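PDB 4EVQ: putative ABC transporter subunit, substrate-binding component from Rhodopseudomonas palustris, which binds 4-hydroxybenzoate and probably delivers it, and perhaps related benzoate derivatives, to an ABC importer as its solute-binding component. Local coordinates for residues A[65-70]-A[89-94]; A[20-25]-A[72-77]; A[153-158]-A[200-205]. One frame throughout, in Å; residues are numbered along the deposited sequence.

Interaction 1 (A[65-70]-A[89-94]); sequences SAPPKA and TVHSGV. With PHB (p-hydroxybenzoic acid), chain H.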
ATOM      1  N   SER A  65       7.113  12.206   4.518  1.00 10.16           N
ATOM      2  CA  SER A  65       5.692  12.067   4.786  1.00 10.24           C
ATOM      3  C   SER A  65       5.051  13.369   5.237  1.00 11.57           C
ATOM      4  O   SER A  65       4.160  13.364   6.112  1.00 12.23           O
ATOM      5  CB  SER A  65       5.394  10.924   5.732  1.00 10.61           C
ATOM      6  OG  SER A  65       5.902   9.720   5.182  1.00 10.52           O
ATOM      7  N   ALA A  66       5.417  14.474   4.568  1.00 11.29           N
ATOM      8  CA  ALA A  66       4.994  15.828   4.978  1.00 12.34           C
ATOM      9  C   ALA A  66       4.204  16.515   3.881  1.00 11.57           C
ATOM     10  O   ALA A  66       4.772  17.082   2.926  1.00 12.33           O
ATOM     11  CB  ALA A  66       6.204  16.655   5.306  1.00 13.15           C
ATOM     12  N   PRO A  67       2.877  16.469   3.990  1.00 11.77           N
ATOM     13  CA  PRO A  67       2.079  17.075   2.914  1.00 11.41           C
ATOM     14  C   PRO A  67       2.423  18.545   2.584  1.00 12.88           C
ATOM     15  O   PRO A  67       2.338  18.904   1.422  1.00 13.97           O
ATOM     16  CB  PRO A  67       0.639  16.861   3.381  1.00 12.27           C
ATOM     17  CG  PRO A  67       0.705  15.621   4.223  1.00 13.17           C
ATOM     18  CD  PRO A  67       2.047  15.680   4.926  1.00 12.29           C
ATOM     19  N   PRO A  68       2.856  19.351   3.557  1.00 13.98           N
ATOM     20  CA  PRO A  68       3.179  20.741   3.223  1.00 15.93           C
ATOM     21  C   PRO A  68       4.337  20.886   2.238  1.00 16.57           C
ATOM     22  O   PRO A  68       4.452  21.974   1.644  1.00 18.26           O
ATOM     23  CB  PRO A  68       3.547  21.333   4.593  1.00 17.33           C
ATOM     24  CG  PRO A  68       2.744  20.547   5.532  1.00 16.83           C
ATOM     25  CD  PRO A  68       2.871  19.135   5.017  1.00 14.49           C
ATOM     26  N   LYS A  69       5.173  19.856   2.098  1.00 14.91           N
ATOM     27  CA  LYS A  69       6.285  19.917   1.149  1.00 14.64           C
ATOM     28  C   LYS A  69       5.998  19.270  -0.183  1.00 12.17           C
ATOM     29  O   LYS A  69       6.843  19.304  -1.082  1.00 14.01           O
ATOM     30  CB  LYS A  69       7.522  19.280   1.769  1.00 17.66           C
ATOM     31  CG  LYS A  69       7.940  19.977   3.066  1.00 20.04           C
ATOM     32  CD  LYS A  69       9.285  19.502   3.530  1.00 23.02           C
ATOM     33  CE  LYS A  69       9.872  20.441   4.579  1.00 25.59           C
ATOM     34  NZ  LYS A  69      11.211  20.008   5.055  1.00 27.05           N
ATOM     35  N   ALA A  70       4.847  18.610  -0.307  1.00 11.82           N
ATOM     36  CA  ALA A  70       4.577  17.765  -1.441  1.00 12.43           C
ATOM     37  C   ALA A  70       4.581  18.524  -2.752  1.00 11.27           C
ATOM     38  O   ALA A  70       5.141  18.044  -3.723  1.00 12.47           O
ATOM     39  CB  ALA A  70       3.248  17.033  -1.256  1.00 12.98           C
ATOM     40  N   THR A  89       3.713   8.014  -3.826  1.00  8.48           N
ATOM     41  CA  THR A  89       4.535   7.864  -2.650  1.00  7.76           C
ATOM     42  C   THR A  89       3.804   6.965  -1.641  1.00  7.23           C
ATOM     43  O   THR A  89       2.876   6.226  -2.034  1.00  8.58           O
ATOM     44  CB  THR A  89       4.870   9.228  -2.085  1.00 10.49           C
ATOM     45  OG1 THR A  89       5.731   9.070  -0.917  1.00 10.99           O
ATOM     46  CG2 THR A  89       3.634  10.008  -1.679  1.00 11.64           C
ATOM     47  N   VAL A  90       4.189   7.004  -0.374  1.00  7.83           N
ATOM     48  CA  VAL A  90       3.559   6.224   0.695  1.00  7.07           C
ATOM     49  C   VAL A  90       2.383   6.860   1.361  1.00  7.50           C
ATOM     50  O   VAL A  90       1.323   6.250   1.446  1.00  8.00           O
ATOM     51  CB  VAL A  90       4.628   5.847   1.758  1.00  7.38           C
ATOM     52  CG1 VAL A  90       4.006   5.234   3.013  1.00  8.19           C
ATOM     53  CG2 VAL A  90       5.648   4.864   1.153  1.00  8.25           C
ATOM     54  N   HIS A  91       2.541   8.081   1.837  1.00  7.53           N
ATOM     55  CA  HIS A  91       1.525   8.783   2.643  1.00  7.36           C
ATOM     56  C   HIS A  91       0.459   9.410   1.740  1.00  6.64           C
ATOM     57  O   HIS A  91       0.794  10.120   0.798  1.00  7.84           O
ATOM     58  CB  HIS A  91       2.275   9.841   3.470  1.00  8.04           C
ATOM     59  CG  HIS A  91       1.438  10.628   4.435  1.00  8.66           C
ATOM     60  ND1 HIS A  91       0.535  11.593   4.042  1.00  9.51           N
ATOM     61  CD2 HIS A  91       1.479  10.691   5.785  1.00  9.15           C
ATOM     62  CE1 HIS A  91       0.027  12.185   5.109  1.00  9.19           C
ATOM     63  NE2 HIS A  91       0.567  11.641   6.183  1.00 10.05           N
ATOM     64  N   SER A  92      -0.795   9.109   2.010  1.00  7.06           N
ATOM     65  CA  SER A  92      -1.885   9.547   1.154  1.00  7.83           C
ATOM     66  C   SER A  92      -2.011  11.037   1.015  1.00  8.00           C
ATOM     67  O   SER A  92      -2.419  11.513  -0.031  1.00  8.96           O
ATOM     68  CB  SER A  92      -3.222   9.016   1.663  1.00  8.43           C
ATOM     69  OG  SER A  92      -3.466   7.685   1.285  1.00  7.87           O
ATOM     70  N   GLY A  93      -1.716  11.793   2.062  1.00  8.46           N
ATOM     71  CA  GLY A  93      -1.783  13.240   1.947  1.00  8.92           C
ATOM     72  C   GLY A  93      -0.709  13.793   1.004  1.00  9.65           C
ATOM     73  O   GLY A  93      -1.003  14.685   0.199  1.00 10.99           O
ATOM     74  N   VAL A  94       0.516  13.285   1.088  1.00  9.93           N
ATOM     75  CA  VAL A  94       1.541  13.690   0.116  1.00  9.71           C
ATOM     76  C   VAL A  94       1.136  13.261  -1.276  1.00  9.79           C
ATOM     77  O   VAL A  94       1.251  14.036  -2.230  1.00  9.69           O
ATOM     78  CB  VAL A  94       2.907  13.057   0.474  1.00  9.53           C
ATOM     79  CG1 VAL A  94       4.016  13.418  -0.534  1.00 10.08           C
ATOM     80  CG2 VAL A  94       3.324  13.421   1.867  1.00  9.72           C
TER
HETATM   81  C1' PHB H 406      -1.238   5.823   3.201  1.00  6.09           C
HETATM   82  O1' PHB H 406      -1.026   6.919   3.768  1.00  6.61           O
HETATM   83  O2' PHB H 406      -1.954   5.722   2.128  1.00  7.16           O
HETATM   84  C1  PHB H 406      -0.675   4.556   3.712  1.00  5.93           C
HETATM   85  C2  PHB H 406       0.475   4.589   4.500  1.00  6.44           C
HETATM   86  C3  PHB H 406       0.999   3.406   4.998  1.00  6.91           C
HETATM   87  C4  PHB H 406       0.379   2.230   4.730  1.00  6.92           C
HETATM   88  C5  PHB H 406      -0.749   2.169   3.932  1.00  6.17           C
HETATM   89  C6  PHB H 406      -1.257   3.338   3.448  1.00  6.48           C
HETATM   90  O4  PHB H 406       0.870   1.071   5.208  1.00 13.73           O
HETATM   91  O   HOH W   1       5.259   9.272   2.334  1.00 10.78           O

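Interaction 2 (A[20-25]-A[72-77]); sequences GLLLPY and ELTTKL. With SO4 (sulfate ion), chain C.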
ATOM      1  N   GLY A  20      12.025   9.519 -11.265  1.00 14.76           N
ATOM      2  CA  GLY A  20      11.931  10.242 -10.025  1.00 13.73           C
ATOM      3  C   GLY A  20      11.184   9.446  -8.992  1.00 12.90           C
ATOM      4  O   GLY A  20      10.094   8.976  -9.293  1.00 14.81           O
ATOM      5  N   LEU A  21      11.769   9.274  -7.823  1.00 10.99           N
ATOM      6  CA  LEU A  21      11.172   8.504  -6.735  1.00 12.54           C
ATOM      7  C   LEU A  21      10.902   9.428  -5.628  1.00 13.17           C
ATOM      8  O   LEU A  21      11.844   9.920  -4.987  1.00 16.04           O
ATOM      9  CB  LEU A  21      12.057   7.396  -6.214  1.00 15.11           C
ATOM     10  CG  LEU A  21      12.521   6.297  -7.105  1.00 15.57           C
ATOM     11  CD1 LEU A  21      13.163   5.173  -6.259  1.00 15.94           C
ATOM     12  CD2 LEU A  21      11.336   5.731  -7.847  1.00 16.51           C
ATOM     13  N   LEU A  22       9.649   9.713  -5.364  1.00 10.78           N
ATOM     14  CA  LEU A  22       9.249  10.530  -4.232  1.00 11.42           C
ATOM     15  C   LEU A  22       8.715   9.597  -3.169  1.00 10.06           C
ATOM     16  O   LEU A  22       7.630   9.022  -3.331  1.00 10.08           O
ATOM     17  CB  LEU A  22       8.165  11.528  -4.656  1.00 11.62           C
ATOM     18  CG  LEU A  22       7.680  12.513  -3.592  1.00 12.32           C
ATOM     19  CD1 LEU A  22       8.792  13.492  -3.209  1.00 14.12           C
ATOM     20  CD2 LEU A  22       6.404  13.282  -4.000  1.00 15.65           C
ATOM     21  N   LEU A  23       9.482   9.407  -2.118  1.00  9.43           N
ATOM     22  CA  LEU A  23       9.170   8.401  -1.109  1.00  8.43           C
ATOM     23  C   LEU A  23       9.665   8.874   0.216  1.00  9.91           C
ATOM     24  O   LEU A  23      10.544   9.746   0.264  1.00 10.14           O
ATOM     25  CB  LEU A  23       9.814   7.043  -1.449  1.00  8.77           C
ATOM     26  CG  LEU A  23       9.219   6.291  -2.651  1.00  9.76           C
ATOM     27  CD1 LEU A  23      10.133   5.141  -3.011  1.00 11.00           C
ATOM     28  CD2 LEU A  23       7.830   5.801  -2.279  1.00 10.19           C
ATOM     29  N   PRO A  24       9.149   8.283   1.307  1.00  8.77           N
ATOM     30  CA  PRO A  24       9.691   8.606   2.631  1.00  9.98           C
ATOM     31  C   PRO A  24      10.998   7.884   2.878  1.00 11.27           C
ATOM     32  O   PRO A  24      10.999   6.683   3.114  1.00 12.10           O
ATOM     33  CB  PRO A  24       8.595   8.163   3.580  1.00 11.07           C
ATOM     34  CG  PRO A  24       7.890   7.051   2.845  1.00  9.77           C
ATOM     35  CD  PRO A  24       7.963   7.410   1.389  1.00  9.72           C
ATOM     36  N   TYR A  25      12.112   8.618   2.849  1.00 10.33           N
ATOM     37  CA  TYR A  25      13.422   8.043   3.178  1.00 12.03           C
ATOM     38  C   TYR A  25      13.827   8.427   4.603  1.00 13.71           C
ATOM     39  O   TYR A  25      14.942   8.160   5.018  1.00 18.73           O
ATOM     40  CB  TYR A  25      14.473   8.502   2.168  1.00 11.92           C
ATOM     41  CG  TYR A  25      14.240   7.883   0.792  1.00 10.70           C
ATOM     42  CD1 TYR A  25      14.448   6.515   0.596  1.00 12.00           C
ATOM     43  CD2 TYR A  25      13.807   8.630  -0.312  1.00  9.65           C
ATOM     44  CE1 TYR A  25      14.216   5.912  -0.631  1.00 10.65           C
ATOM     45  CE2 TYR A  25      13.597   7.998  -1.549  1.00 10.63           C
ATOM     46  CZ  TYR A  25      13.811   6.641  -1.670  1.00 10.78           C
ATOM     47  OH  TYR A  25      13.603   6.030  -2.883  1.00 12.06           O
ATOM     48  N   GLU A  72       6.135  21.344  -3.613  1.00 15.29           N
ATOM     49  CA  GLU A  72       7.454  21.826  -4.002  1.00 17.16           C
ATOM     50  C   GLU A  72       8.380  20.678  -4.399  1.00 15.92           C
ATOM     51  O   GLU A  72       9.162  20.796  -5.336  1.00 16.01           O
ATOM     52  CB  GLU A  72       8.045  22.690  -2.878  1.00 19.50           C
ATOM     53  CG  GLU A  72       8.433  21.908  -1.641  1.00 24.70           C
ATOM     54  CD  GLU A  72       8.716  22.748  -0.400  1.00 28.59           C
ATOM     55  OE1 GLU A  72       7.753  23.252   0.234  1.00 29.28           O
ATOM     56  OE2 GLU A  72       9.905  22.849  -0.011  1.00 31.48           O
ATOM     57  N   LEU A  73       8.271  19.539  -3.728  1.00 13.64           N
ATOM     58  CA  LEU A  73       9.101  18.378  -4.071  1.00 13.46           C
ATOM     59  C   LEU A  73       8.687  17.746  -5.385  1.00 12.93           C
ATOM     60  O   LEU A  73       9.542  17.383  -6.203  1.00 14.75           O
ATOM     61  CB  LEU A  73       9.128  17.372  -2.927  1.00 13.00           C
ATOM     62  CG  LEU A  73       9.773  17.930  -1.654  1.00 13.11           C
ATOM     63  CD1 LEU A  73       9.667  16.894  -0.579  1.00 14.97           C
ATOM     64  CD2 LEU A  73      11.243  18.337  -1.888  1.00 14.80           C
ATOM     65  N   THR A  74       7.385  17.669  -5.633  1.00 11.39           N
ATOM     66  CA  THR A  74       6.898  17.159  -6.909  1.00 12.06           C
ATOM     67  C   THR A  74       7.319  18.065  -8.064  1.00 13.64           C
ATOM     68  O   THR A  74       7.779  17.591  -9.096  1.00 14.51           O
ATOM     69  CB  THR A  74       5.375  17.027  -6.885  1.00 11.45           C
ATOM     70  OG1 THR A  74       4.994  16.155  -5.824  1.00 12.95           O
ATOM     71  CG2 THR A  74       4.861  16.419  -8.172  1.00 13.32           C
ATOM     72  N   THR A  75       7.226  19.375  -7.854  1.00 15.53           N
ATOM     73  CA  THR A  75       7.675  20.321  -8.867  1.00 18.26           C
ATOM     74  C   THR A  75       9.174  20.177  -9.123  1.00 18.92           C
ATOM     75  O   THR A  75       9.581  20.192 -10.299  1.00 20.21           O
ATOM     76  CB  THR A  75       7.301  21.732  -8.444  1.00 20.98           C
ATOM     77  OG1 THR A  75       5.866  21.809  -8.359  1.00 23.26           O
ATOM     78  CG2 THR A  75       7.799  22.760  -9.463  1.00 22.84           C
ATOM     79  N   LYS A  76       9.988  20.039  -8.067  1.00 18.83           N
ATOM     80  CA  LYS A  76      11.442  19.789  -8.250  1.00 19.03           C
ATOM     81  C   LYS A  76      11.673  18.568  -9.162  1.00 17.85           C
ATOM     82  O   LYS A  76      12.473  18.608 -10.090  1.00 19.74           O
ATOM     83  CB  LYS A  76      12.176  19.567  -6.906  1.00 21.47           C
ATOM     84  CG  LYS A  76      13.624  18.947  -7.000  1.00 22.74           C
ATOM     85  CD  LYS A  76      14.241  18.614  -5.585  1.00 24.06           C
ATOM     86  CE  LYS A  76      15.615  17.997  -5.703  1.00 25.10           C
ATOM     87  NZ  LYS A  76      16.675  18.906  -6.316  1.00 24.70           N
ATOM     88  N   LEU A  77      10.956  17.490  -8.927  1.00 15.83           N
ATOM     89  CA  LEU A  77      11.183  16.271  -9.675  1.00 16.29           C
ATOM     90  C   LEU A  77      10.759  16.420 -11.130  1.00 16.02           C
ATOM     91  O   LEU A  77      11.474  15.965 -12.017  1.00 16.37           O
ATOM     92  CB  LEU A  77      10.403  15.090  -9.089  1.00 17.46           C
ATOM     93  CG  LEU A  77      11.136  14.359  -8.015  1.00 17.68           C
ATOM     94  CD1 LEU A  77      10.235  13.274  -7.466  1.00 17.70           C
ATOM     95  CD2 LEU A  77      12.430  13.763  -8.523  1.00 17.91           C
TER
HETATM   96  S   SO4 C 401      20.263  17.060  -6.904  0.70 17.28           S
HETATM   97  O1  SO4 C 401      21.075  16.392  -5.866  0.70 15.63           O
HETATM   98  O2  SO4 C 401      20.914  18.180  -7.596  0.70 17.87           O
HETATM   99  O3  SO4 C 401      19.612  16.161  -7.862  0.70 19.48           O
HETATM  100  O4  SO4 C 401      19.211  17.632  -6.087  0.70 19.74           O

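Interaction 3 (A[153-158]-A[200-205]); sequences KAVTVT and AEIASL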
ATOM      1  N   LYS A 153     -19.342  -5.928  17.308  1.00 14.94           N
ATOM      2  CA  LYS A 153     -19.243  -4.740  18.151  1.00 15.00           C
ATOM      3  C   LYS A 153     -17.789  -4.250  18.162  1.00 13.33           C
ATOM      4  O   LYS A 153     -16.981  -4.710  18.950  1.00 14.98           O
ATOM      5  CB  LYS A 153     -19.684  -5.077  19.571  1.00 15.02           C
ATOM      6  CG  LYS A 153     -19.685  -3.898  20.540  1.00 16.62           C
ATOM      7  CD  LYS A 153     -20.003  -4.358  21.983  1.00 16.89           C
ATOM      8  CE  LYS A 153     -19.945  -3.230  22.966  1.00 19.43           C
ATOM      9  NZ  LYS A 153     -20.125  -3.688  24.408  1.00 19.93           N
ATOM     10  N   ALA A 154     -17.474  -3.303  17.264  1.00 11.99           N
ATOM     11  CA  ALA A 154     -16.102  -2.921  17.039  1.00 11.73           C
ATOM     12  C   ALA A 154     -15.761  -1.566  17.613  1.00 11.13           C
ATOM     13  O   ALA A 154     -16.616  -0.673  17.705  1.00 12.21           O
ATOM     14  CB  ALA A 154     -15.830  -2.853  15.522  1.00 12.67           C
ATOM     15  N   VAL A 155     -14.505  -1.414  17.995  1.00 10.54           N
ATOM     16  CA  VAL A 155     -13.906  -0.091  18.156  1.00  9.93           C
ATOM     17  C   VAL A 155     -12.797   0.032  17.110  1.00  9.15           C
ATOM     18  O   VAL A 155     -12.076  -0.935  16.860  1.00  9.75           O
ATOM     19  CB  VAL A 155     -13.284   0.082  19.559  1.00 10.50           C
ATOM     20  CG1 VAL A 155     -12.434   1.367  19.665  1.00 11.47           C
ATOM     21  CG2 VAL A 155     -14.353   0.074  20.615  1.00 11.30           C
ATOM     22  N   THR A 156     -12.675   1.209  16.481  1.00  8.59           N
ATOM     23  CA  THR A 156     -11.589   1.453  15.539  1.00  7.71           C
ATOM     24  C   THR A 156     -10.536   2.368  16.165  1.00  8.70           C
ATOM     25  O   THR A 156     -10.868   3.202  17.042  1.00  9.03           O
ATOM     26  CB  THR A 156     -12.048   2.071  14.220  1.00  8.82           C
ATOM     27  OG1 THR A 156     -12.447   3.405  14.446  1.00  9.83           O
ATOM     28  CG2 THR A 156     -13.173   1.284  13.599  1.00  9.73           C
ATOM     29  N   VAL A 157      -9.282   2.175  15.787  1.00  7.82           N
ATOM     30  CA  VAL A 157      -8.232   3.060  16.250  1.00  7.86           C
ATOM     31  C   VAL A 157      -7.219   3.246  15.106  1.00  6.60           C
ATOM     32  O   VAL A 157      -6.761   2.265  14.496  1.00  7.63           O
ATOM     33  CB  VAL A 157      -7.599   2.536  17.552  1.00 10.01           C
ATOM     34  CG1 VAL A 157      -7.028   1.183  17.392  1.00 11.82           C
ATOM     35  CG2 VAL A 157      -6.588   3.515  18.087  1.00  9.87           C
ATOM     36  N   THR A 158      -6.847   4.485  14.867  1.00  6.73           N
ATOM     37  CA  THR A 158      -5.928   4.778  13.767  1.00  6.96           C
ATOM     38  C   THR A 158      -5.368   6.169  13.951  1.00  6.43           C
ATOM     39  O   THR A 158      -5.706   6.868  14.900  1.00  7.84           O
ATOM     40  CB  THR A 158      -6.588   4.606  12.375  1.00  7.97           C
ATOM     41  OG1 THR A 158      -5.576   4.655  11.365  1.00  7.86           O
ATOM     42  CG2 THR A 158      -7.593   5.683  12.104  1.00  8.72           C
ATOM     43  N   ALA A 200      -6.950   1.821  27.196  1.00 10.37           N
ATOM     44  CA  ALA A 200      -7.833   1.879  28.363  1.00 10.87           C
ATOM     45  C   ALA A 200      -9.256   2.203  27.947  1.00 10.80           C
ATOM     46  O   ALA A 200     -10.210   1.638  28.465  1.00 12.48           O
ATOM     47  CB  ALA A 200      -7.324   2.927  29.343  1.00 12.30           C
ATOM     48  N   GLU A 201      -9.415   3.074  26.956  1.00 11.23           N
ATOM     49  CA  GLU A 201     -10.743   3.379  26.449  1.00 10.41           C
ATOM     50  C   GLU A 201     -11.368   2.173  25.781  1.00 11.66           C
ATOM     51  O   GLU A 201     -12.523   1.855  26.011  1.00 12.06           O
ATOM     52  CB  GLU A 201     -10.723   4.588  25.489  1.00 11.23           C
ATOM     53  CG  GLU A 201     -12.124   5.051  25.129  1.00 12.29           C
ATOM     54  CD  GLU A 201     -12.187   6.211  24.181  1.00 12.64           C
ATOM     55  OE1 GLU A 201     -11.140   6.808  23.870  1.00 14.63           O
ATOM     56  OE2 GLU A 201     -13.327   6.554  23.774  1.00 14.84           O
ATOM     57  N   ILE A 202     -10.604   1.480  24.946  1.00 11.11           N
ATOM     58  CA  ILE A 202     -11.071   0.231  24.356  1.00 11.71           C
ATOM     59  C   ILE A 202     -11.551  -0.746  25.417  1.00 12.14           C
ATOM     60  O   ILE A 202     -12.639  -1.288  25.288  1.00 13.10           O
ATOM     61  CB  ILE A 202      -9.952  -0.404  23.531  1.00 12.06           C
ATOM     62  CG1 ILE A 202      -9.811   0.364  22.202  1.00 12.98           C
ATOM     63  CG2 ILE A 202     -10.263  -1.903  23.224  1.00 13.74           C
ATOM     64  CD1 ILE A 202      -8.507   0.110  21.483  1.00 13.74           C
ATOM     65  N   ALA A 203     -10.751  -0.968  26.465  1.00 12.30           N
ATOM     66  CA  ALA A 203     -11.208  -1.888  27.526  1.00 12.73           C
ATOM     67  C   ALA A 203     -12.563  -1.460  28.088  1.00 13.83           C
ATOM     68  O   ALA A 203     -13.470  -2.278  28.296  1.00 15.66           O
ATOM     69  CB  ALA A 203     -10.153  -1.987  28.619  1.00 14.05           C
ATOM     70  N   SER A 204     -12.714  -0.175  28.335  1.00 13.38           N
ATOM     71  CA  SER A 204     -13.927   0.328  28.978  1.00 13.45           C
ATOM     72  C   SER A 204     -15.144   0.133  28.100  1.00 13.37           C
ATOM     73  O   SER A 204     -16.257   0.015  28.614  1.00 15.59           O
ATOM     74  CB  SER A 204     -13.791   1.807  29.340  1.00 14.30           C
ATOM     75  OG  SER A 204     -13.936   2.659  28.212  1.00 15.45           O
ATOM     76  N   LEU A 205     -14.956   0.130  26.781  1.00 12.97           N
ATOM     77  CA  LEU A 205     -16.063   0.025  25.835  1.00 12.98           C
ATOM     78  C   LEU A 205     -16.515  -1.409  25.584  1.00 13.36           C
ATOM     79  O   LEU A 205     -17.559  -1.621  24.973  1.00 13.98           O
ATOM     80  CB  LEU A 205     -15.661   0.657  24.482  1.00 11.86           C
ATOM     81  CG  LEU A 205     -15.529   2.188  24.553  1.00 12.69           C
ATOM     82  CD1 LEU A 205     -14.702   2.712  23.388  1.00 14.93           C
ATOM     83  CD2 LEU A 205     -16.903   2.877  24.574  1.00 14.72           C
TER

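Interaction 1 (A[65-70]-A[89-94])
Apolar contact between 65-70 and 89-94 centres on Pro-67, Val-94 and the imidazole of His-91. The proline ring crosses His-91 at about a right angle, its CG 3.6 Å from His-91 CE1. Val-94 reaches back with CG2 against the turn that leads into helix 67-80, 3.6 Å from Ala-66 N, while its CG1 lies 3.8 Å from Ala-70 CB. Gly-93 lets the proline ring come close to the backbone of helix 92-105. Over one face of the imidazole, offset toward the rim, sits Ser-65 O; Tyr-161 stacks on this ring and Phe-190 meets it edge-to-face.

The N-terminal ends of two helices thus meet beside the ligand cleft of a periplasmic binding protein. His-91 is the N-cap of helix 92-105: with CG anti to the backbone N (chi1 -177°), ND1 turns back to accept weak bonds from Gly-93 N at 3.0 Å and from Val-94 N.

No direct hydrogen bond joins the segments, but a water does: it donates to Ser-65 OG at 3.0 Å and accepts from His-91 N. The next residue, Ser-92, takes the carboxyl group of p-hydroxybenzoic acid, which also bonds Tyr-161, Ser-215 and Gly-115. Ser-92 N donates to ligand O1' at 2.8 Å and Ser-92 OG to O2' at 2.6 Å, at a helix start whose dipole would favour a negative charge.

Interaction 2 (A[20-25]-A[72-77])
Leu-22 projects from strand 17-23 toward helix 67-80 and meets three of its side chains with different atoms. Its CG stands anti to the backbone N (chi1 -177°), which sends the two methyls onward to the helix while CB stays close to the strand backbone. CD1 touches Leu-73 CB at 3.9 Å, the two side chains crossing at about a right angle. CD2 reaches Thr-74, again at about a right angle, and lies 3.7 Å from Thr-74 OG1. That hydroxyl is hydrogen-bonded to Ala-70 O, one turn back in the helix, so its polar end is satisfied within the helix while it packs against a methyl.

Leu-77 comes in one turn after Leu-73 and spreads its methyls along the strand. CD1 rests 3.9 Å from Leu-22 CB, and CD2 lies equally far from Gly-20 CA. The absence of a side chain at Gly-20 allows this close approach: the CA atoms of Gly-20 and Leu-77 are 6.1 Å apart, nearer than those of Leu-22 and Thr-74. Met-98 of helix 92-105 touches both Leu-22 and Thr-74, and Val-61 of strand 54-62 touches Leu-22 and Leu-77, adding to the apolar layer.

On a different side of the helix, Lys-76 bends at its last torsion and donates from NZ to O4 of a sulfate at 2.8 Å, probably picked up from the crystallisation liquor; the same NZ is also in a salt bridge with Glu-81.

Over 20-23 and 72-77 the axes run nearly antiparallel, at 167° and 9.4 Å apart. Helix 67-80 links strands 54-62 and 85-88 and packs over 17-23, which lies between them in the sheet: a right-handed beta-alpha-beta crossover of the type on which periplasmic binding protein domains are built.

Interaction 3 (A[153-158]-A[200-205])
With CG1 anti to the backbone N (chi1 170°), Val-155 presents both methyls to helix 196-205, one to each of two helix residues. CG1 meets Ile-202 CG1 at 3.8 Å, and CG2 meets Leu-205 CD1 at the same separation. Ile-202 carries its CG1 anti to the carbonyl carbon (chi1 -76°), which brings the end of the side chain nearer to the strand than its base would suggest. The Val-155 and Ile-202 side chains meet at a slant, whereas Leu-205 crosses the valine at about a right angle. Farther along the strand, Val-157 CG1 makes a looser contact with Ile-202 CD1, 4.5 Å away.

One polar contact accompanies the apolar ones. The fully extended chain of Lys-153 brings NZ to Leu-205 O, a weak hydrogen bond at 3.3 Å; its stronger one is with Lys-206 O. The ammonium, probably charged, thus sits by backbone carbonyls near the end of the helix, a placement that should be electrostatically favourable. Within the helix, Ser-204 OG donates to Glu-201 O at 2.7 Å, sharing that carbonyl with Leu-205 N.

Val-183 of strand 181-188 and Val-210 of strand 209-213 extend the apolar layer beneath the helix. The axes of 153-158 and 200-205 run nearly antiparallel, at 169° and 9.6 Å apart. Helix 196-205 links strand 181-188 to strand 209-213, which flank 153-159, and packs over the strand between them: a beta-alpha-beta crossover of the second alpha/beta lobe.

Overall arrangement
Interactions 1 and 2 share helix 67-80 and touch each other, Pro-24 packing on Ser-65 and Val-90; their centres are 10 Å apart. Interaction 3 belongs to the other large sheet, its centre about 28 Å from that of interaction 1 and 37 Å from that of interaction 2. Interactions 2 and 3 are buried helix-on-strand contacts, nearly antiparallel and mostly aliphatic, but only 3 adds a direct, weak hydrogen bond across, at its partly exposed lysine. Interaction 1, partly buried, joins two helix starts through a proline, a capping histidine and a bridging water, and it alone of the three contributes residues to the 4-hydroxybenzoate pocket.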